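Local coordinates for histidine kinase (Methanosarcina mazei, PDB 3LI9), which probably autophosphorylates on a histidine as a membrane sensor kinase, of which this extracellular Cache domain is the likely signal-sensing part, at residues L66-E80 / R102-V114. Residues are numbered along the deposited sequence; the frame is centred on the assembly and turned at random.
Sequences LNENPQLIGVYLGYE and RFVPYCNKINGPV
L77 and Y79 meet F103 and P105 on one face of an antiparallel strand pair. F103 CD2 lies 3.8 Å from Y79 CE1, the two side chains running side by side, while F103 CE2 meets L77 CD1 and P105 CG packs on L77 CB. L66, at the end of helix 55-67, reaches the same face, its CD2 3.9 Å from C107 SG. On the other face the Y76 and Y106 rings are inclined at 64°, CD2 of Y76 3.7 Å from CD1 of Y106. The Y106 ring, its CG anti to the backbone N (chi1 176°), extends across G74, where a side chain would collide with CE1. Y76 OH is hydrogen-bonded to D154 and Y106 OH to D170. Between the faces V75 and C107 exchange backbone bonds, V75 N to C107 O at 2.8 Å, continued by L77 N to P105 O, Y79 N to F103 O and K109 N to I73 O. At one end a water that accepts from K109 NZ lies within bonding distance of the L66 and L72 carbonyls. At the other, R102 bends at chi3 (59°) to clasp Y79 O side-on in the guanidinium plane, NE at 2.9 Å and NH2 at 3.0 Å. E80 OE2, hydrogen-bonded to Y128 OH, adds only a long, out-of-plane salt bridge to NH2, and D123 pairs with NH1. A leucine in place of R102 would probably leave Y79 O without either of these side-chain donors and D123 without its cationic mate. I73 and G74 form a classic beta bulge opposite D170 on strand 162-172, within the antiparallel sheet characteristic of the PDC (Cache) sensor fold.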
loop_
_atom_site.group_PDB
_atom_site.type_symbol
_atom_site.label_atom_id
_atom_site.label_comp_id
_atom_site.label_asym_id
_atom_site.label_seq_id
_atom_site.Cartn_x
_atom_site.Cartn_y
_atom_site.Cartn_z
ATOM N N LEU A 66 8.462 -10.790 -10.076
ATOM C CA LEU A 66 7.736 -11.375 -8.942
ATOM C C LEU A 66 8.616 -12.389 -8.190
ATOM O O LEU A 66 8.743 -12.320 -6.983
ATOM C CB LEU A 66 6.444 -12.042 -9.457
ATOM C CG LEU A 66 5.705 -12.826 -8.363
ATOM C CD1 LEU A 66 5.159 -11.760 -7.367
ATOM C CD2 LEU A 66 4.545 -13.542 -9.028
ATOM N N ASN A 67 9.255 -13.247 -8.956
ATOM C CA ASN A 67 10.093 -14.338 -8.366
ATOM C C ASN A 67 11.287 -13.802 -7.623
ATOM O O ASN A 67 11.717 -14.474 -6.617
ATOM C CB ASN A 67 10.461 -15.384 -9.425
ATOM C CG ASN A 67 9.252 -16.317 -9.706
ATOM O OD1 ASN A 67 8.414 -16.609 -8.779
ATOM N ND2 ASN A 67 9.170 -16.815 -10.920
ATOM N N GLU A 68 11.840 -12.663 -8.034
ATOM C CA GLU A 68 13.033 -12.110 -7.395
ATOM C C GLU A 68 12.676 -11.183 -6.211
ATOM O O GLU A 68 13.566 -10.624 -5.589
ATOM C CB GLU A 68 13.822 -11.270 -8.427
ATOM C CG GLU A 68 14.476 -12.119 -9.580
ATOM C CD GLU A 68 15.547 -13.061 -9.137
ATOM O OE1 GLU A 68 16.038 -12.979 -7.983
ATOM O OE2 GLU A 68 15.895 -13.928 -9.934
ATOM N N ASN A 69 11.364 -11.019 -5.937
ATOM C CA ASN A 69 10.939 -10.104 -4.882
ATOM C C ASN A 69 9.876 -10.788 -4.030
ATOM O O ASN A 69 8.685 -10.612 -4.221
ATOM C CB ASN A 69 10.310 -8.844 -5.533
ATOM C CG ASN A 69 11.376 -7.897 -6.059
ATOM O OD1 ASN A 69 12.045 -7.203 -5.294
ATOM N ND2 ASN A 69 11.565 -7.867 -7.386
ATOM N N PRO A 70 10.303 -11.581 -3.026
ATOM C CA PRO A 70 9.373 -12.373 -2.227
ATOM C C PRO A 70 8.408 -11.509 -1.410
ATOM O O PRO A 70 7.422 -12.063 -0.897
ATOM C CB PRO A 70 10.270 -13.202 -1.278
ATOM C CG PRO A 70 11.687 -12.900 -1.652
ATOM C CD PRO A 70 11.716 -11.729 -2.684
ATOM N N GLN A 71 8.695 -10.234 -1.303
ATOM C CA GLN A 71 7.795 -9.288 -0.575
ATOM C C GLN A 71 6.600 -8.937 -1.434
ATOM O O GLN A 71 5.700 -8.197 -0.966
ATOM C CB GLN A 71 8.532 -8.023 -0.084
ATOM C CG GLN A 71 8.723 -6.905 -1.166
ATOM C CD GLN A 71 9.873 -7.224 -2.146
ATOM O OE1 GLN A 71 10.496 -8.331 -2.123
ATOM N NE2 GLN A 71 10.149 -6.259 -3.031
ATOM N N LEU A 72 6.654 -9.322 -2.733
ATOM C CA LEU A 72 5.499 -9.075 -3.659
ATOM C C LEU A 72 4.677 -10.326 -3.831
ATOM O O LEU A 72 5.203 -11.454 -3.777
ATOM C CB LEU A 72 5.975 -8.635 -5.049
ATOM C CG LEU A 72 6.913 -7.400 -5.098
ATOM C CD1 LEU A 72 7.290 -7.059 -6.524
ATOM C CD2 LEU A 72 6.254 -6.155 -4.401
ATOM N N ILE A 73 3.355 -10.152 -4.072
ATOM C CA ILE A 73 2.522 -11.270 -4.404
ATOM C C ILE A 73 1.952 -11.188 -5.851
ATOM O O ILE A 73 1.396 -12.143 -6.347
ATOM C CB ILE A 73 1.366 -11.414 -3.358
ATOM C CG1 ILE A 73 0.752 -12.806 -3.414
ATOM C CG2 ILE A 73 0.273 -10.299 -3.566
ATOM C CD1 ILE A 73 -0.071 -13.142 -2.090
ATOM N N GLY A 74 2.105 -10.036 -6.482
ATOM C CA GLY A 74 1.650 -9.878 -7.826
ATOM C C GLY A 74 2.490 -8.811 -8.514
ATOM O O GLY A 74 2.944 -7.845 -7.904
ATOM N N VAL A 75 2.659 -8.985 -9.810
ATOM C CA VAL A 75 3.277 -7.951 -10.653
ATOM C C VAL A 75 2.461 -7.979 -11.954
ATOM O O VAL A 75 2.080 -9.038 -12.473
ATOM C CB VAL A 75 4.764 -8.284 -11.019
ATOM C CG1 VAL A 75 5.429 -7.155 -11.940
ATOM C CG2 VAL A 75 5.603 -8.450 -9.756
ATOM N N TYR A 76 2.167 -6.767 -12.450
ATOM C CA TYR A 76 1.230 -6.725 -13.568
ATOM C C TYR A 76 1.454 -5.551 -14.497
ATOM O O TYR A 76 2.050 -4.531 -14.124
ATOM C CB TYR A 76 -0.206 -6.791 -13.076
ATOM C CG TYR A 76 -0.568 -5.751 -12.014
ATOM C CD1 TYR A 76 -1.008 -4.507 -12.391
ATOM C CD2 TYR A 76 -0.332 -6.009 -10.642
ATOM C CE1 TYR A 76 -1.335 -3.509 -11.423
ATOM C CE2 TYR A 76 -0.628 -5.055 -9.695
ATOM C CZ TYR A 76 -1.129 -3.825 -10.085
ATOM O OH TYR A 76 -1.424 -2.928 -9.094
ATOM N N LEU A 77 0.867 -5.674 -15.712
ATOM C CA LEU A 77 0.853 -4.574 -16.657
ATOM C C LEU A 77 -0.622 -4.511 -17.142
ATOM O O LEU A 77 -1.316 -5.572 -17.225
ATOM C CB LEU A 77 1.711 -4.958 -17.879
ATOM C CG LEU A 77 3.207 -5.084 -17.537
ATOM C CD1 LEU A 77 3.925 -5.719 -18.768
ATOM C CD2 LEU A 77 3.816 -3.723 -17.217
ATOM N N GLY A 78 -1.129 -3.298 -17.392
ATOM C CA GLY A 78 -2.485 -3.223 -17.965
ATOM C C GLY A 78 -2.423 -2.084 -19.003
ATOM O O GLY A 78 -2.004 -1.011 -18.689
ATOM N N TYR A 79 -2.794 -2.371 -20.259
ATOM C CA TYR A 79 -2.710 -1.377 -21.344
ATOM C C TYR A 79 -4.099 -0.961 -21.880
ATOM O O TYR A 79 -5.072 -1.700 -21.795
ATOM C CB TYR A 79 -1.947 -1.959 -22.484
ATOM C CG TYR A 79 -0.441 -1.965 -22.245
ATOM C CD1 TYR A 79 0.162 -2.947 -21.452
ATOM C CD2 TYR A 79 0.381 -0.966 -22.833
ATOM C CE1 TYR A 79 1.576 -2.925 -21.267
ATOM C CE2 TYR A 79 1.785 -0.961 -22.637
ATOM C CZ TYR A 79 2.331 -1.935 -21.845
ATOM O OH TYR A 79 3.739 -1.976 -21.726
ATOM N N GLU A 80 -4.136 0.274 -22.352
ATOM C CA GLU A 80 -5.272 0.766 -23.147
ATOM C C GLU A 80 -5.415 -0.067 -24.396
ATOM O O GLU A 80 -4.545 -0.768 -24.873
ATOM C CB GLU A 80 -4.976 2.234 -23.545
ATOM C CG GLU A 80 -4.921 3.209 -22.425
ATOM C CD GLU A 80 -6.313 3.492 -21.850
ATOM O OE1 GLU A 80 -7.044 4.307 -22.443
ATOM O OE2 GLU A 80 -6.664 2.926 -20.810
ATOM N N ARG A 102 -6.892 -7.021 -24.804
ATOM C CA ARG A 102 -6.001 -5.960 -24.236
ATOM C C ARG A 102 -4.863 -6.654 -23.484
ATOM O O ARG A 102 -5.098 -7.759 -22.929
ATOM C CB ARG A 102 -6.714 -5.012 -23.277
ATOM C CG ARG A 102 -7.706 -4.077 -24.042
ATOM C CD ARG A 102 -8.588 -3.212 -23.181
ATOM N NE ARG A 102 -7.837 -2.300 -22.300
ATOM C CZ ARG A 102 -8.410 -1.436 -21.515
ATOM N NH1 ARG A 102 -9.751 -1.356 -21.585
ATOM N NH2 ARG A 102 -7.699 -0.672 -20.658
ATOM N N PHE A 103 -3.669 -6.077 -23.496
ATOM C CA PHE A 103 -2.560 -6.696 -22.696
ATOM C C PHE A 103 -2.715 -6.299 -21.247
ATOM O O PHE A 103 -2.380 -5.190 -20.864
ATOM C CB PHE A 103 -1.190 -6.239 -23.237
ATOM C CG PHE A 103 -0.038 -7.104 -22.807
ATOM C CD1 PHE A 103 -0.158 -8.501 -22.731
ATOM C CD2 PHE A 103 1.188 -6.500 -22.454
ATOM C CE1 PHE A 103 0.895 -9.279 -22.377
ATOM C CE2 PHE A 103 2.273 -7.325 -22.051
ATOM C CZ PHE A 103 2.116 -8.714 -22.015
ATOM N N VAL A 104 -3.252 -7.243 -20.435
ATOM C CA VAL A 104 -3.583 -6.983 -19.027
ATOM C C VAL A 104 -3.096 -8.138 -18.115
ATOM O O VAL A 104 -3.847 -8.628 -17.260
ATOM C CB VAL A 104 -5.109 -6.708 -18.836
ATOM C CG1 VAL A 104 -5.481 -5.251 -19.384
ATOM C CG2 VAL A 104 -5.958 -7.820 -19.475
ATOM N N PRO A 105 -1.848 -8.578 -18.302
ATOM C CA PRO A 105 -1.410 -9.784 -17.544
ATOM C C PRO A 105 -1.199 -9.493 -16.035
ATOM O O PRO A 105 -0.481 -8.545 -15.677
ATOM C CB PRO A 105 -0.118 -10.198 -18.250
ATOM C CG PRO A 105 0.488 -8.806 -18.737
ATOM C CD PRO A 105 -0.780 -8.025 -19.164
ATOM N N TYR A 106 -1.785 -10.349 -15.184
ATOM C CA TYR A 106 -1.618 -10.228 -13.713
ATOM C C TYR A 106 -0.870 -11.486 -13.292
ATOM O O TYR A 106 -1.462 -12.578 -13.218
ATOM C CB TYR A 106 -2.998 -10.137 -13.040
ATOM C CG TYR A 106 -2.930 -10.106 -11.526
ATOM C CD1 TYR A 106 -2.093 -9.229 -10.895
ATOM C CD2 TYR A 106 -3.745 -10.936 -10.744
ATOM C CE1 TYR A 106 -2.038 -9.150 -9.447
ATOM C CE2 TYR A 106 -3.684 -10.867 -9.356
ATOM C CZ TYR A 106 -2.859 -9.940 -8.733
ATOM O OH TYR A 106 -2.748 -9.884 -7.369
ATOM N N CYS A 107 0.441 -11.363 -13.088
ATOM C CA CYS A 107 1.291 -12.507 -12.721
ATOM C C CYS A 107 1.324 -12.526 -11.195
ATOM O O CYS A 107 1.743 -11.556 -10.583
ATOM C CB CYS A 107 2.666 -12.298 -13.339
ATOM S SG CYS A 107 3.756 -13.666 -12.833
ATOM N N ASN A 108 0.816 -13.602 -10.601
ATOM C CA ASN A 108 0.645 -13.619 -9.127
ATOM C C ASN A 108 0.801 -14.969 -8.505
ATOM O O ASN A 108 0.708 -15.988 -9.178
ATOM C CB ASN A 108 -0.742 -13.036 -8.764
ATOM C CG ASN A 108 -1.873 -13.968 -9.178
ATOM O OD1 ASN A 108 -2.399 -13.934 -10.355
ATOM N ND2 ASN A 108 -2.211 -14.849 -8.296
ATOM N N LYS A 109 1.011 -14.962 -7.207
ATOM C CA LYS A 109 0.931 -16.200 -6.425
ATOM C C LYS A 109 -0.115 -16.161 -5.312
ATOM O O LYS A 109 0.070 -16.812 -4.241
ATOM C CB LYS A 109 2.347 -16.557 -5.922
ATOM C CG LYS A 109 2.970 -15.525 -5.145
ATOM C CD LYS A 109 4.431 -15.941 -4.682
ATOM C CE LYS A 109 5.414 -16.010 -5.803
ATOM N NZ LYS A 109 6.804 -15.996 -5.152
ATOM N N ILE A 110 -1.226 -15.485 -5.560
ATOM C CA ILE A 110 -2.317 -15.295 -4.590
ATOM C C ILE A 110 -2.826 -16.619 -4.097
ATOM O O ILE A 110 -3.033 -16.777 -2.897
ATOM C CB ILE A 110 -3.528 -14.562 -5.249
ATOM C CG1 ILE A 110 -3.229 -13.111 -5.667
ATOM C CG2 ILE A 110 -4.834 -14.529 -4.304
ATOM C CD1 ILE A 110 -3.006 -12.171 -4.490
ATOM N N ASN A 111 -2.993 -17.586 -4.989
ATOM C CA ASN A 111 -3.613 -18.840 -4.617
ATOM C C ASN A 111 -2.539 -19.869 -4.345
ATOM O O ASN A 111 -2.869 -21.051 -4.107
ATOM C CB ASN A 111 -4.548 -19.354 -5.750
ATOM C CG ASN A 111 -5.805 -18.493 -5.922
ATOM O OD1 ASN A 111 -5.782 -17.249 -6.045
ATOM N ND2 ASN A 111 -6.934 -19.165 -5.956
ATOM N N GLY A 112 -1.273 -19.448 -4.371
ATOM C CA GLY A 112 -0.114 -20.294 -4.070
ATOM C C GLY A 112 0.931 -20.434 -5.177
ATOM O O GLY A 112 2.043 -19.908 -5.098
ATOM N N PRO A 113 0.608 -21.169 -6.272
ATOM C CA PRO A 113 1.600 -21.309 -7.353
ATOM C C PRO A 113 1.582 -19.996 -8.233
ATOM O O PRO A 113 0.591 -19.231 -8.191
ATOM C CB PRO A 113 1.064 -22.503 -8.163
ATOM C CG PRO A 113 -0.410 -22.525 -7.888
ATOM C CD PRO A 113 -0.529 -22.083 -6.404
ATOM N N VAL A 114 2.632 -19.743 -8.971
ATOM C CA VAL A 114 2.701 -18.536 -9.859
ATOM C C VAL A 114 1.875 -18.807 -11.108
ATOM O O VAL A 114 2.063 -19.801 -11.802
ATOM C CB VAL A 114 4.152 -18.219 -10.253
ATOM C CG1 VAL A 114 4.260 -17.090 -11.270
ATOM C CG2 VAL A 114 4.988 -17.921 -8.979
HETATM O O HOH W 1 7.219 -13.142 -4.807
HETATM O O HOH W 2 -3.689 -3.555 -25.062
#